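Local structure of apical membrane antigen 1, soluble form (Toxoplasma gondii, 2X2Z) at residues Ile61-Pro66 and Gly94-Asn99; Asp187-Cys192 and Ser286-Trp291; Val155-Lys160 and Asn202-Tyr207; Ala124-Gly129 and Ala218-Cys223. The protein serves as an essential microneme protein in host cell invasion, forming part of the moving junction between the parasite and the host plasma membrane. All coordinates share one frame; numbering follows the deposited sequence.

Contact 1: Ile61-Pro66 and Gly94-Asn99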
loop_
_atom_site.group_PDB
_atom_site.type_symbol
_atom_site.label_atom_id
_atom_site.label_comp_id
_atom_site.label_asym_id
_atom_site.label_seq_id
_atom_site.Cartn_x
_atom_site.Cartn_y
_atom_site.Cartn_z
ATOM N N ILE A 61 10.030 6.875 0.580
ATOM C CA ILE A 61 9.869 8.295 0.813
ATOM C C ILE A 61 10.965 9.014 0.096
ATOM O O ILE A 61 12.106 8.795 0.393
ATOM C CB ILE A 61 9.926 8.643 2.328
ATOM C CG1 ILE A 61 8.895 7.764 3.113
ATOM C CG2 ILE A 61 9.711 10.143 2.518
ATOM C CD1 ILE A 61 7.370 7.945 2.613
ATOM N N GLU A 62 10.592 9.842 -0.864
ATOM C CA GLU A 62 11.552 10.616 -1.658
ATOM C C GLU A 62 11.906 11.903 -0.885
ATOM O O GLU A 62 11.025 12.597 -0.351
ATOM C CB GLU A 62 10.972 10.924 -3.038
ATOM C CG GLU A 62 11.862 11.819 -3.891
ATOM C CD GLU A 62 11.147 12.283 -5.171
ATOM O OE1 GLU A 62 11.640 11.968 -6.288
ATOM O OE2 GLU A 62 10.083 12.923 -5.071
ATOM N N LEU A 63 13.180 12.197 -0.742
ATOM C CA LEU A 63 13.597 13.286 0.146
ATOM C C LEU A 63 13.958 14.418 -0.792
ATOM O O LEU A 63 14.271 14.156 -1.941
ATOM C CB LEU A 63 14.868 12.916 0.933
ATOM C CG LEU A 63 14.747 12.162 2.262
ATOM C CD1 LEU A 63 13.416 11.388 2.473
ATOM C CD2 LEU A 63 16.015 11.452 2.716
ATOM N N GLN A 64 13.998 15.632 -0.297
ATOM C CA GLN A 64 14.443 16.778 -1.147
ATOM C C GLN A 64 15.604 17.613 -0.550
ATOM O O GLN A 64 15.548 18.866 -0.491
ATOM C CB GLN A 64 13.225 17.613 -1.543
ATOM C CG GLN A 64 12.052 16.715 -2.108
ATOM C CD GLN A 64 10.843 17.478 -2.660
ATOM O OE1 GLN A 64 9.662 17.137 -2.368
ATOM N NE2 GLN A 64 11.111 18.450 -3.537
ATOM N N GLN A 65 16.671 16.906 -0.184
ATOM C CA GLN A 65 17.883 17.473 0.413
ATOM C C GLN A 65 18.723 18.180 -0.679
ATOM O O GLN A 65 18.578 17.889 -1.849
ATOM C CB GLN A 65 18.726 16.384 1.119
ATOM C CG GLN A 65 18.033 15.751 2.408
ATOM C CD GLN A 65 18.770 14.497 2.908
ATOM O OE1 GLN A 65 19.319 13.769 2.116
ATOM N NE2 GLN A 65 18.732 14.237 4.228
ATOM N N PRO A 66 19.584 19.123 -0.288
ATOM C CA PRO A 66 20.483 19.670 -1.360
ATOM C C PRO A 66 21.171 18.543 -2.145
ATOM O O PRO A 66 21.390 17.413 -1.622
ATOM C CB PRO A 66 21.502 20.524 -0.595
ATOM C CG PRO A 66 20.750 20.969 0.664
ATOM C CD PRO A 66 19.870 19.707 1.040
ATOM N N GLY A 94 21.146 12.996 6.415
ATOM C CA GLY A 94 20.787 11.650 6.760
ATOM C C GLY A 94 19.397 11.279 6.264
ATOM O O GLY A 94 18.826 11.915 5.325
ATOM N N GLY A 95 18.847 10.221 6.899
ATOM C CA GLY A 95 17.555 9.663 6.510
ATOM C C GLY A 95 16.681 9.435 7.745
ATOM O O GLY A 95 16.732 10.219 8.713
ATOM N N PHE A 96 15.873 8.384 7.691
ATOM C CA PHE A 96 14.765 8.171 8.639
ATOM C C PHE A 96 15.134 6.940 9.481
ATOM O O PHE A 96 14.356 6.558 10.393
ATOM C CB PHE A 96 13.456 7.819 7.892
ATOM C CG PHE A 96 12.744 8.999 7.197
ATOM C CD1 PHE A 96 13.371 10.248 7.037
ATOM C CD2 PHE A 96 11.412 8.853 6.723
ATOM C CE1 PHE A 96 12.676 11.318 6.383
ATOM C CE2 PHE A 96 10.734 9.894 6.081
ATOM C CZ PHE A 96 11.349 11.108 5.902
ATOM N N ASN A 97 16.239 6.278 9.157
ATOM C CA ASN A 97 16.543 4.969 9.832
ATOM C C ASN A 97 16.915 5.129 11.315
ATOM O O ASN A 97 17.813 5.879 11.673
ATOM C CB ASN A 97 17.627 4.175 9.047
ATOM C CG ASN A 97 18.037 2.838 9.747
ATOM O OD1 ASN A 97 19.086 2.727 10.449
ATOM N ND2 ASN A 97 17.248 1.884 9.574
ATOM N N LEU A 98 16.269 4.342 12.171
ATOM C CA LEU A 98 16.613 4.286 13.595
ATOM C C LEU A 98 18.094 3.993 13.792
ATOM O O LEU A 98 18.574 2.945 13.316
ATOM C CB LEU A 98 15.839 3.154 14.288
ATOM C CG LEU A 98 16.120 3.139 15.787
ATOM C CD1 LEU A 98 15.210 4.185 16.322
ATOM C CD2 LEU A 98 15.715 1.797 16.357
ATOM N N ASN A 99 18.808 4.838 14.545
ATOM C CA ASN A 99 20.271 4.635 14.622
ATOM C C ASN A 99 20.732 4.102 15.986
ATOM O O ASN A 99 21.930 3.991 16.259
ATOM C CB ASN A 99 21.019 5.924 14.265
ATOM C CG ASN A 99 20.759 7.011 15.243
ATOM O OD1 ASN A 99 20.219 6.772 16.337
ATOM N ND2 ASN A 99 21.108 8.225 14.871
HETATM O O HOH W 1 19.618 11.068 3.011
#

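Contact 2: Asp187-Cys192 and Ser286-Trp291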
loop_
_atom_site.group_PDB
_atom_site.type_symbol
_atom_site.label_atom_id
_atom_site.label_comp_id
_atom_site.label_asym_id
_atom_site.label_seq_id
_atom_site.Cartn_x
_atom_site.Cartn_y
_atom_site.Cartn_z
ATOM N N ASP A 187 17.595 28.591 5.772
ATOM C CA ASP A 187 17.512 28.584 7.227
ATOM C C ASP A 187 16.653 27.473 7.851
ATOM O O ASP A 187 16.617 27.359 9.070
ATOM C CB ASP A 187 16.981 29.912 7.719
ATOM C CG ASP A 187 16.169 30.618 6.672
ATOM O OD1 ASP A 187 16.760 31.474 5.956
ATOM O OD2 ASP A 187 14.971 30.284 6.534
ATOM N N LEU A 188 15.948 26.680 7.041
ATOM C CA LEU A 188 14.972 25.758 7.588
ATOM C C LEU A 188 15.660 24.462 7.999
ATOM O O LEU A 188 16.535 24.011 7.294
ATOM C CB LEU A 188 13.898 25.488 6.533
ATOM C CG LEU A 188 12.994 26.663 6.106
ATOM C CD1 LEU A 188 11.972 26.163 5.138
ATOM C CD2 LEU A 188 12.269 27.361 7.250
ATOM N N THR A 189 15.270 23.892 9.128
ATOM C CA THR A 189 15.865 22.667 9.680
ATOM C C THR A 189 15.486 21.405 8.886
ATOM O O THR A 189 16.327 20.538 8.606
ATOM C CB THR A 189 15.388 22.463 11.093
ATOM O OG1 THR A 189 16.010 23.433 11.928
ATOM C CG2 THR A 189 15.794 21.092 11.624
ATOM N N TRP A 190 14.222 21.301 8.530
ATOM C CA TRP A 190 13.777 20.166 7.753
ATOM C C TRP A 190 13.836 20.346 6.247
ATOM O O TRP A 190 13.402 21.393 5.749
ATOM C CB TRP A 190 12.364 19.841 8.165
ATOM C CG TRP A 190 12.442 18.968 9.345
ATOM C CD1 TRP A 190 12.384 19.325 10.703
ATOM C CD2 TRP A 190 12.695 17.589 9.307
ATOM N NE1 TRP A 190 12.551 18.176 11.507
ATOM C CE2 TRP A 190 12.743 17.109 10.669
ATOM C CE3 TRP A 190 12.862 16.684 8.271
ATOM C CZ2 TRP A 190 12.948 15.758 10.973
ATOM C CZ3 TRP A 190 13.082 15.344 8.608
ATOM C CH2 TRP A 190 13.133 14.918 9.941
ATOM N N TYR A 191 14.307 19.303 5.543
ATOM C CA TYR A 191 14.055 19.098 4.086
ATOM C C TYR A 191 12.576 18.622 3.844
ATOM O O TYR A 191 11.966 17.965 4.721
ATOM C CB TYR A 191 15.049 18.069 3.496
ATOM C CG TYR A 191 15.109 16.747 4.315
ATOM C CD1 TYR A 191 14.244 15.682 4.056
ATOM C CD2 TYR A 191 16.033 16.585 5.321
ATOM C CE1 TYR A 191 14.266 14.488 4.856
ATOM C CE2 TYR A 191 16.090 15.368 6.087
ATOM C CZ TYR A 191 15.212 14.346 5.826
ATOM O OH TYR A 191 15.310 13.220 6.602
ATOM N N CYS A 192 12.001 18.925 2.675
ATOM C CA CYS A 192 10.693 18.354 2.327
ATOM C C CYS A 192 10.892 16.893 1.841
ATOM O O CYS A 192 12.035 16.477 1.484
ATOM C CB CYS A 192 10.008 19.173 1.213
ATOM S SG CYS A 192 9.826 20.978 1.634
ATOM N N SER A 286 9.947 26.739 12.833
ATOM C CA SER A 286 9.454 25.894 11.757
ATOM C C SER A 286 9.252 24.463 12.245
ATOM O O SER A 286 9.215 24.223 13.445
ATOM C CB SER A 286 10.405 25.888 10.575
ATOM O OG SER A 286 9.636 25.544 9.429
ATOM N N TRP A 287 9.138 23.505 11.323
ATOM C CA TRP A 287 8.998 22.102 11.757
ATOM C C TRP A 287 10.247 21.600 12.497
ATOM O O TRP A 287 11.384 21.843 12.107
ATOM C CB TRP A 287 8.576 21.169 10.616
ATOM C CG TRP A 287 8.272 19.837 11.162
ATOM C CD1 TRP A 287 9.107 18.757 11.190
ATOM C CD2 TRP A 287 7.081 19.439 11.868
ATOM N NE1 TRP A 287 8.500 17.708 11.830
ATOM C CE2 TRP A 287 7.265 18.096 12.268
ATOM C CE3 TRP A 287 5.880 20.086 12.195
ATOM C CZ2 TRP A 287 6.284 17.369 12.968
ATOM C CZ3 TRP A 287 4.907 19.362 12.895
ATOM C CH2 TRP A 287 5.117 18.008 13.268
ATOM N N ASN A 288 9.999 20.914 13.595
ATOM C CA ASN A 288 11.043 20.574 14.555
ATOM C C ASN A 288 10.712 19.322 15.407
ATOM O O ASN A 288 10.795 19.341 16.635
ATOM C CB ASN A 288 11.337 21.802 15.455
ATOM C CG ASN A 288 12.727 21.752 16.040
ATOM O OD1 ASN A 288 13.604 21.077 15.500
ATOM N ND2 ASN A 288 12.934 22.438 17.141
ATOM N N ASP A 289 10.334 18.239 14.735
ATOM C CA ASP A 289 10.048 16.966 15.400
ATOM C C ASP A 289 10.339 15.796 14.475
ATOM O O ASP A 289 10.282 15.938 13.254
ATOM C CB ASP A 289 8.573 16.924 15.837
ATOM C CG ASP A 289 8.351 17.536 17.220
ATOM O OD1 ASP A 289 7.614 18.542 17.311
ATOM O OD2 ASP A 289 8.899 16.991 18.214
ATOM N N TRP A 290 10.639 14.636 15.051
ATOM C CA TRP A 290 10.811 13.435 14.262
ATOM C C TRP A 290 9.484 12.701 13.932
ATOM O O TRP A 290 9.438 11.888 13.004
ATOM C CB TRP A 290 11.731 12.490 14.984
ATOM C CG TRP A 290 13.065 13.072 15.415
ATOM C CD1 TRP A 290 13.429 13.422 16.674
ATOM C CD2 TRP A 290 14.187 13.348 14.575
ATOM N NE1 TRP A 290 14.714 13.912 16.670
ATOM C CE2 TRP A 290 15.215 13.847 15.401
ATOM C CE3 TRP A 290 14.429 13.204 13.209
ATOM C CZ2 TRP A 290 16.463 14.240 14.898
ATOM C CZ3 TRP A 290 15.681 13.578 12.708
ATOM C CH2 TRP A 290 16.673 14.105 13.549
ATOM N N TRP A 291 8.417 12.979 14.683
ATOM C CA TRP A 291 7.129 12.312 14.487
ATOM C C TRP A 291 6.049 13.388 14.286
ATOM O O TRP A 291 6.133 14.400 14.905
ATOM C CB TRP A 291 6.800 11.447 15.737
ATOM C CG TRP A 291 7.944 10.505 16.159
ATOM C CD1 TRP A 291 8.807 9.858 15.324
ATOM C CD2 TRP A 291 8.301 10.077 17.499
ATOM N NE1 TRP A 291 9.708 9.103 16.035
ATOM C CE2 TRP A 291 9.420 9.199 17.371
ATOM C CE3 TRP A 291 7.806 10.365 18.788
ATOM C CZ2 TRP A 291 10.041 8.573 18.483
ATOM C CZ3 TRP A 291 8.439 9.741 19.921
ATOM C CH2 TRP A 291 9.535 8.846 19.747
HETATM O O HOH W 2 12.061 23.094 9.297
HETATM O O HOH W 3 13.788 18.176 14.371
#

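Contact 3: Val155-Lys160 and Asn202-Tyr207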
loop_
_atom_site.group_PDB
_atom_site.type_symbol
_atom_site.label_atom_id
_atom_site.label_comp_id
_atom_site.label_asym_id
_atom_site.label_seq_id
_atom_site.Cartn_x
_atom_site.Cartn_y
_atom_site.Cartn_z
ATOM N N VAL A 155 10.704 -0.669 6.857
ATOM C CA VAL A 155 10.847 -1.056 5.460
ATOM C C VAL A 155 11.641 -2.330 5.341
ATOM O O VAL A 155 12.751 -2.412 5.834
ATOM C CB VAL A 155 11.558 0.064 4.674
ATOM C CG1 VAL A 155 11.912 -0.410 3.252
ATOM C CG2 VAL A 155 10.691 1.265 4.757
ATOM N N TYR A 156 11.072 -3.322 4.670
ATOM C CA TYR A 156 11.831 -4.520 4.319
ATOM C C TYR A 156 12.463 -4.264 2.933
ATOM O O TYR A 156 11.772 -4.117 1.924
ATOM C CB TYR A 156 10.943 -5.782 4.320
ATOM C CG TYR A 156 11.781 -7.046 4.182
ATOM C CD1 TYR A 156 12.925 -7.190 4.961
ATOM C CD2 TYR A 156 11.448 -8.065 3.255
ATOM C CE1 TYR A 156 13.756 -8.283 4.839
ATOM C CE2 TYR A 156 12.269 -9.210 3.119
ATOM C CZ TYR A 156 13.427 -9.304 3.931
ATOM O OH TYR A 156 14.319 -10.361 3.853
ATOM N N ASP A 157 13.794 -4.230 2.901
ATOM C CA ASP A 157 14.528 -4.266 1.655
ATOM C C ASP A 157 14.713 -5.723 1.376
ATOM O O ASP A 157 15.614 -6.371 1.953
ATOM C CB ASP A 157 15.870 -3.606 1.851
ATOM C CG ASP A 157 16.711 -3.700 0.654
ATOM O OD1 ASP A 157 16.490 -4.654 -0.103
ATOM O OD2 ASP A 157 17.565 -2.814 0.473
ATOM N N SER A 158 13.849 -6.230 0.502
ATOM C CA SER A 158 13.757 -7.645 0.201
ATOM C C SER A 158 14.915 -8.099 -0.669
ATOM O O SER A 158 15.195 -9.282 -0.738
ATOM C CB SER A 158 12.451 -7.955 -0.489
ATOM O OG SER A 158 12.285 -7.258 -1.733
ATOM N N LYS A 159 15.600 -7.148 -1.309
ATOM C CA LYS A 159 16.794 -7.538 -2.033
ATOM C C LYS A 159 17.969 -7.853 -1.108
ATOM O O LYS A 159 18.592 -8.921 -1.252
ATOM C CB LYS A 159 17.166 -6.494 -3.085
ATOM C CG LYS A 159 18.426 -6.844 -3.836
ATOM C CD LYS A 159 18.876 -5.659 -4.703
ATOM C CE LYS A 159 17.706 -4.837 -5.190
ATOM N NZ LYS A 159 18.129 -3.952 -6.402
ATOM N N LYS A 160 18.296 -6.923 -0.208
ATOM C CA LYS A 160 19.466 -7.068 0.677
ATOM C C LYS A 160 19.114 -7.942 1.872
ATOM O O LYS A 160 19.989 -8.359 2.644
ATOM C CB LYS A 160 19.967 -5.722 1.163
ATOM C CG LYS A 160 20.399 -4.713 0.070
ATOM C CD LYS A 160 21.084 -3.556 0.763
ATOM C CE LYS A 160 22.007 -2.779 -0.093
ATOM N NZ LYS A 160 21.223 -1.799 -0.934
ATOM N N ASN A 202 12.942 0.684 -6.645
ATOM C CA ASN A 202 12.494 0.390 -5.286
ATOM C C ASN A 202 11.271 -0.512 -5.192
ATOM O O ASN A 202 10.554 -0.475 -4.188
ATOM C CB ASN A 202 12.291 1.711 -4.507
ATOM C CG ASN A 202 13.592 2.399 -4.262
ATOM O OD1 ASN A 202 14.628 1.771 -4.338
ATOM N ND2 ASN A 202 13.566 3.657 -3.963
ATOM N N HIS A 203 11.052 -1.348 -6.193
ATOM C CA HIS A 203 9.962 -2.354 -6.103
ATOM C C HIS A 203 10.247 -3.377 -4.975
ATOM O O HIS A 203 9.314 -3.976 -4.455
ATOM C CB HIS A 203 9.738 -3.081 -7.450
ATOM C CG HIS A 203 9.392 -2.148 -8.571
ATOM N ND1 HIS A 203 9.394 -2.527 -9.902
ATOM C CD2 HIS A 203 9.059 -0.842 -8.559
ATOM C CE1 HIS A 203 9.075 -1.489 -10.656
ATOM N NE2 HIS A 203 8.867 -0.456 -9.866
ATOM N N HIS A 204 11.522 -3.516 -4.594
ATOM C CA HIS A 204 11.984 -4.532 -3.634
ATOM C C HIS A 204 11.891 -3.942 -2.195
ATOM O O HIS A 204 12.111 -4.630 -1.200
ATOM C CB HIS A 204 13.418 -4.914 -3.959
ATOM C CG HIS A 204 14.367 -3.776 -3.832
ATOM N ND1 HIS A 204 14.404 -2.738 -4.750
ATOM C CD2 HIS A 204 15.247 -3.458 -2.857
ATOM C CE1 HIS A 204 15.297 -1.844 -4.350
ATOM N NE2 HIS A 204 15.814 -2.253 -3.204
ATOM N N LEU A 205 11.559 -2.659 -2.105
ATOM C CA LEU A 205 11.220 -2.054 -0.787
ATOM C C LEU A 205 9.731 -2.175 -0.418
ATOM O O LEU A 205 8.858 -1.764 -1.193
ATOM C CB LEU A 205 11.654 -0.568 -0.732
ATOM C CG LEU A 205 13.125 -0.220 -1.011
ATOM C CD1 LEU A 205 13.401 1.263 -0.700
ATOM C CD2 LEU A 205 14.107 -1.102 -0.182
ATOM N N ILE A 206 9.467 -2.704 0.781
ATOM C CA ILE A 206 8.116 -2.819 1.339
ATOM C C ILE A 206 7.980 -2.018 2.649
ATOM O O ILE A 206 8.574 -2.333 3.644
ATOM C CB ILE A 206 7.694 -4.333 1.530
ATOM C CG1 ILE A 206 7.853 -5.126 0.216
ATOM C CG2 ILE A 206 6.246 -4.472 1.904
ATOM C CD1 ILE A 206 9.082 -5.922 0.218
ATOM N N TYR A 207 7.105 -1.047 2.674
ATOM C CA TYR A 207 6.875 -0.204 3.821
ATOM C C TYR A 207 5.655 -0.713 4.557
ATOM O O TYR A 207 4.693 -1.191 3.935
ATOM C CB TYR A 207 6.553 1.225 3.252
ATOM C CG TYR A 207 6.438 2.325 4.306
ATOM C CD1 TYR A 207 7.511 3.186 4.559
ATOM C CD2 TYR A 207 5.221 2.542 5.016
ATOM C CE1 TYR A 207 7.427 4.271 5.514
ATOM C CE2 TYR A 207 5.111 3.623 5.980
ATOM C CZ TYR A 207 6.214 4.452 6.214
ATOM O OH TYR A 207 6.127 5.426 7.141
HETATM O O HOH W 4 18.082 -1.367 -1.558
#

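Contact 4: Ala124-Gly129 and Ala218-Cys223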
loop_
_atom_site.group_PDB
_atom_site.type_symbol
_atom_site.label_atom_id
_atom_site.label_comp_id
_atom_site.label_asym_id
_atom_site.label_seq_id
_atom_site.Cartn_x
_atom_site.Cartn_y
_atom_site.Cartn_z
ATOM N N ALA A 124 6.880 -15.369 13.027
ATOM C CA ALA A 124 6.344 -15.308 11.664
ATOM C C ALA A 124 6.914 -16.394 10.788
ATOM O O ALA A 124 8.094 -16.756 10.884
ATOM C CB ALA A 124 6.595 -13.912 11.019
ATOM N N SER A 125 6.084 -16.891 9.892
ATOM C CA SER A 125 6.527 -17.871 8.912
ATOM C C SER A 125 7.127 -17.372 7.583
ATOM O O SER A 125 7.712 -18.171 6.882
ATOM C CB SER A 125 5.412 -18.891 8.666
ATOM O OG SER A 125 4.314 -18.309 7.976
ATOM N N THR A 126 7.037 -16.071 7.247
ATOM C CA THR A 126 7.652 -15.576 6.025
ATOM C C THR A 126 8.683 -14.511 6.363
ATOM O O THR A 126 8.582 -13.858 7.388
ATOM C CB THR A 126 6.635 -14.893 5.074
ATOM O OG1 THR A 126 6.001 -13.796 5.748
ATOM C CG2 THR A 126 5.586 -15.844 4.610
ATOM N N ASP A 127 9.659 -14.297 5.479
ATOM C CA ASP A 127 10.621 -13.185 5.690
ATOM C C ASP A 127 9.987 -11.807 5.865
ATOM O O ASP A 127 10.365 -11.077 6.784
ATOM C CB ASP A 127 11.692 -13.195 4.592
ATOM C CG ASP A 127 12.599 -14.411 4.717
ATOM O OD1 ASP A 127 13.456 -14.650 3.845
ATOM O OD2 ASP A 127 12.451 -15.134 5.743
ATOM N N LEU A 128 9.014 -11.445 5.020
ATOM C CA LEU A 128 8.399 -10.114 5.192
ATOM C C LEU A 128 7.714 -10.061 6.565
ATOM O O LEU A 128 7.756 -9.050 7.294
ATOM C CB LEU A 128 7.336 -9.848 4.125
ATOM C CG LEU A 128 7.044 -8.410 3.728
ATOM C CD1 LEU A 128 5.623 -8.270 3.201
ATOM C CD2 LEU A 128 7.462 -7.324 4.761
ATOM N N GLY A 129 7.027 -11.140 6.924
ATOM C CA GLY A 129 6.371 -11.132 8.213
ATOM C C GLY A 129 7.344 -11.074 9.360
ATOM O O GLY A 129 7.014 -10.504 10.401
ATOM N N ALA A 218 -1.033 -12.818 9.006
ATOM C CA ALA A 218 -2.331 -12.458 8.460
ATOM C C ALA A 218 -2.267 -11.740 7.069
ATOM O O ALA A 218 -3.205 -11.872 6.286
ATOM C CB ALA A 218 -3.117 -11.590 9.453
ATOM N N PHE A 219 -1.159 -11.062 6.765
ATOM C CA PHE A 219 -1.117 -10.194 5.567
ATOM C C PHE A 219 -1.123 -11.049 4.322
ATOM O O PHE A 219 -1.568 -10.634 3.230
ATOM C CB PHE A 219 0.088 -9.256 5.619
ATOM C CG PHE A 219 1.389 -9.959 5.320
ATOM C CD1 PHE A 219 1.781 -10.163 3.984
ATOM C CD2 PHE A 219 2.208 -10.380 6.349
ATOM C CE1 PHE A 219 2.984 -10.831 3.660
ATOM C CE2 PHE A 219 3.435 -11.092 6.077
ATOM C CZ PHE A 219 3.820 -11.311 4.708
ATOM N N ILE A 220 -0.665 -12.281 4.504
ATOM C CA ILE A 220 -0.413 -13.181 3.392
ATOM C C ILE A 220 -1.719 -13.475 2.659
ATOM O O ILE A 220 -1.763 -13.541 1.407
ATOM C CB ILE A 220 0.146 -14.529 3.896
ATOM C CG1 ILE A 220 1.543 -14.335 4.482
ATOM C CG2 ILE A 220 0.160 -15.541 2.789
ATOM C CD1 ILE A 220 1.937 -15.432 5.435
ATOM N N SER A 221 -2.769 -13.678 3.453
ATOM C CA SER A 221 -4.059 -14.113 2.958
ATOM C C SER A 221 -5.131 -13.028 3.080
ATOM O O SER A 221 -6.153 -13.166 2.447
ATOM C CB SER A 221 -4.503 -15.403 3.709
ATOM O OG SER A 221 -5.023 -15.086 5.017
ATOM N N LYS A 222 -4.890 -11.931 3.808
ATOM C CA LYS A 222 -5.900 -10.885 3.920
ATOM C C LYS A 222 -5.591 -9.539 3.205
ATOM O O LYS A 222 -6.299 -8.545 3.392
ATOM C CB LYS A 222 -6.153 -10.584 5.386
ATOM C CG LYS A 222 -6.684 -11.812 6.208
ATOM C CD LYS A 222 -7.326 -11.322 7.527
ATOM C CE LYS A 222 -7.943 -12.500 8.363
ATOM N NZ LYS A 222 -8.272 -13.740 7.513
ATOM N N CYS A 223 -4.497 -9.464 2.480
ATOM C CA CYS A 223 -4.092 -8.171 1.928
ATOM C C CYS A 223 -3.837 -8.430 0.463
ATOM O O CYS A 223 -3.503 -9.541 0.084
ATOM C CB CYS A 223 -2.789 -7.635 2.585
ATOM S SG CYS A 223 -2.871 -7.148 4.343
#

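Contact 1: Ile61-Pro66 and Gly94-Asn99
Phe96 meets Ile61 and Leu63 with the outer end of its ring, while Gly94, two residues earlier, is held by the side chain of Gln65. The ring crosses Ile61 at about a right angle, and CG2 of Ile61 lies 3.7 Å from CE2 of Phe96. CG2 gets there because it stands anti to the backbone N of Ile61, CG1 taking the place beside that nitrogen. Leu63 slides past the ring in the opposite direction: its CD1 branch lies 4.0 Å from CE1 of Phe96, and its CD2 branch turns to the backbone, 3.9 Å from O of Gly94. Ile61 and Leu63 belong to strand 60-63, which pairs with strand 193-196 in a two-stranded antiparallel sheet of domain I (DI); the loop 94-99 comes up against the side chains of this small sheet, and Phe193 of the partner strand adds an edge-to-face contact with Phe96. The extended side chain of Gln65 carries NE2 to O of Gly94, a short bond of 2.6 Å that is bent, at 142° at the hydrogen, with the acceptor tilted 23° out of the amide plane. A water within hydrogen-bonding distance of O of Gly94 (2.6 Å) and OE1 of Gln65 (2.9 Å) can link the other end of the amide to the same carbonyl. NE2 has a further, weak bond to O of Leu92.

Contact 2: Asp187-Cys192 and Ser286-Trp291
Three tryptophans gather where domain I meets domain II, with Trp287 over one face of Trp190, Trp290 at its edge, and no direct hydrogen bond joining the two segments. Trp287 turns its edge to that face: the five-membered rings are 4.8 Å apart at their centroids, their planes stand at 63°, and CD1 of Trp287 lies 3.4 Å from CD1 of Trp190. With CG of Trp287 anti to its backbone N (chi1 -172°), the indole NE1 reaches back to O of Asp289, a bent bond of 2.9 Å, the acceptor 29° out of the ring plane, which helps to hold the indole. The Trp190 ring also has O of Trp287 in its plane, 3.1 Å from CD1. CZ2 of Trp190 lies 3.7 Å from CE3 of Trp290, the side chains crossing at about a right angle. Water supplies the polar links: one accepts from N of Trp190 and donates to O of Trp287, another accepts from NE1 of Trp190 and donates to OD1 of Asn288. Near the start of both segments, CD2 of Leu188 packs on Ser286, whose OG is hydrogen-bonded to O of Tyr178 and of Lys177. As in AMA1 relatives, a DII loop thus packs on DI: the loop from helix 258-267 to strand 308-313 meets the DI loop between strands 162-165 and 193-196, closed on itself by the Cys179-Cys192 disulfide.

Contact 3: Val155-Lys160 and Asn202-Tyr207
Neighbouring antiparallel strands, 150-157 and 205-208 of the five-stranded sheet of domain I, make this contact, which runs on into the turns at their ends. Tyr156 and Ile206 form the hydrogen-bonded pair, N of each bonding to O of the other at 2.9 Å. The non-hydrogen-bonded pairs Val155-Tyr207 and Asp157-Leu205 flank it, and their side chains share one face of the sheet. There CG2 of Val155 meets CD1 of Tyr207 at 3.7 Å, and CD2 of Leu205 rests on CB of Asp157. Tyr156 and Ile206 point to the other face, where Leu128 of helix 127-136 packs against both, sheet and helix together being consistent with the PAN-type fold of this family. Beyond the paired strands Ser158 grips O of His204 twice: its N bonds at 2.9 Å, and its OG, set between backbone N and carbonyl carbon (chi1 60°), donates at 2.7 Å in the carbonyl plane, on a lone pair. CE of Lys159 sits over the centre of the His204 imidazole, a CH-pi contact 3.6 Å from the centroid and 8° off the normal; CG of Leu205 lies on the opposite face, toward the rim. At the ring's edge is the carboxylate of Asp157, turned 61° from it. OD1 of Asp157 accepts from N of Lys160 in an Asx motif, while OD2 is linked to NE2 of His204 through a water.

Contact 4: Ala124-Gly129 and Ala218-Cys223
The start of helix 127-136 and the short helix 219-222 meet through side chains, the nearest CA atoms, of Gly129 and Phe219, being 8.0 Å apart. Both belong to domain I, and the first helix opens with an N-cap: OG1 of Thr126 accepts from N of Gly129 at 3.1 Å. The Phe219 ring enters this helix start edge first, with CE2 lying 3.6 Å from CA of Gly129 and CZ 3.5 Å from the capping OG1, both near the ring plane. CG1 of Ile220 lies 3.8 Å above one face of the Phe219 ring, toward its rim. Leu128 crosses the ring obliquely, and its CD1 meets CE1 of Phe219 at 3.7 Å. Cys223, the first residue after the helix, is disulfide-bonded to Cys54. Beside the ring, Thr126 and Ile220 reach toward each other tip to tip, CG2 of Thr126 lying 3.8 Å from CD1 of Ile220.

How the contacts relate
From the N terminus, contact 1 comes first, closing a short loop between strand 60-63 and residues 94-99 before any other contact opens. Contact 4 opens next at residues 124-129 and closes at 218-223; contact 3 is nested within its loop and touches it, joining sheet to helix. Contact 2 opens inside both loops, at residues 187-192, but closes only at 286-291 in domain II, so it crosses contacts 3 and 4. It also touches contact 1: the ring of Tyr191 lies against Leu63, Gln65 and Phe96, and N of Gln64 probably hydrogen-bonds to O of Cys192. Contacts 1, 3 and 4 lie within domain I, whereas contact 2 joins it to domain II.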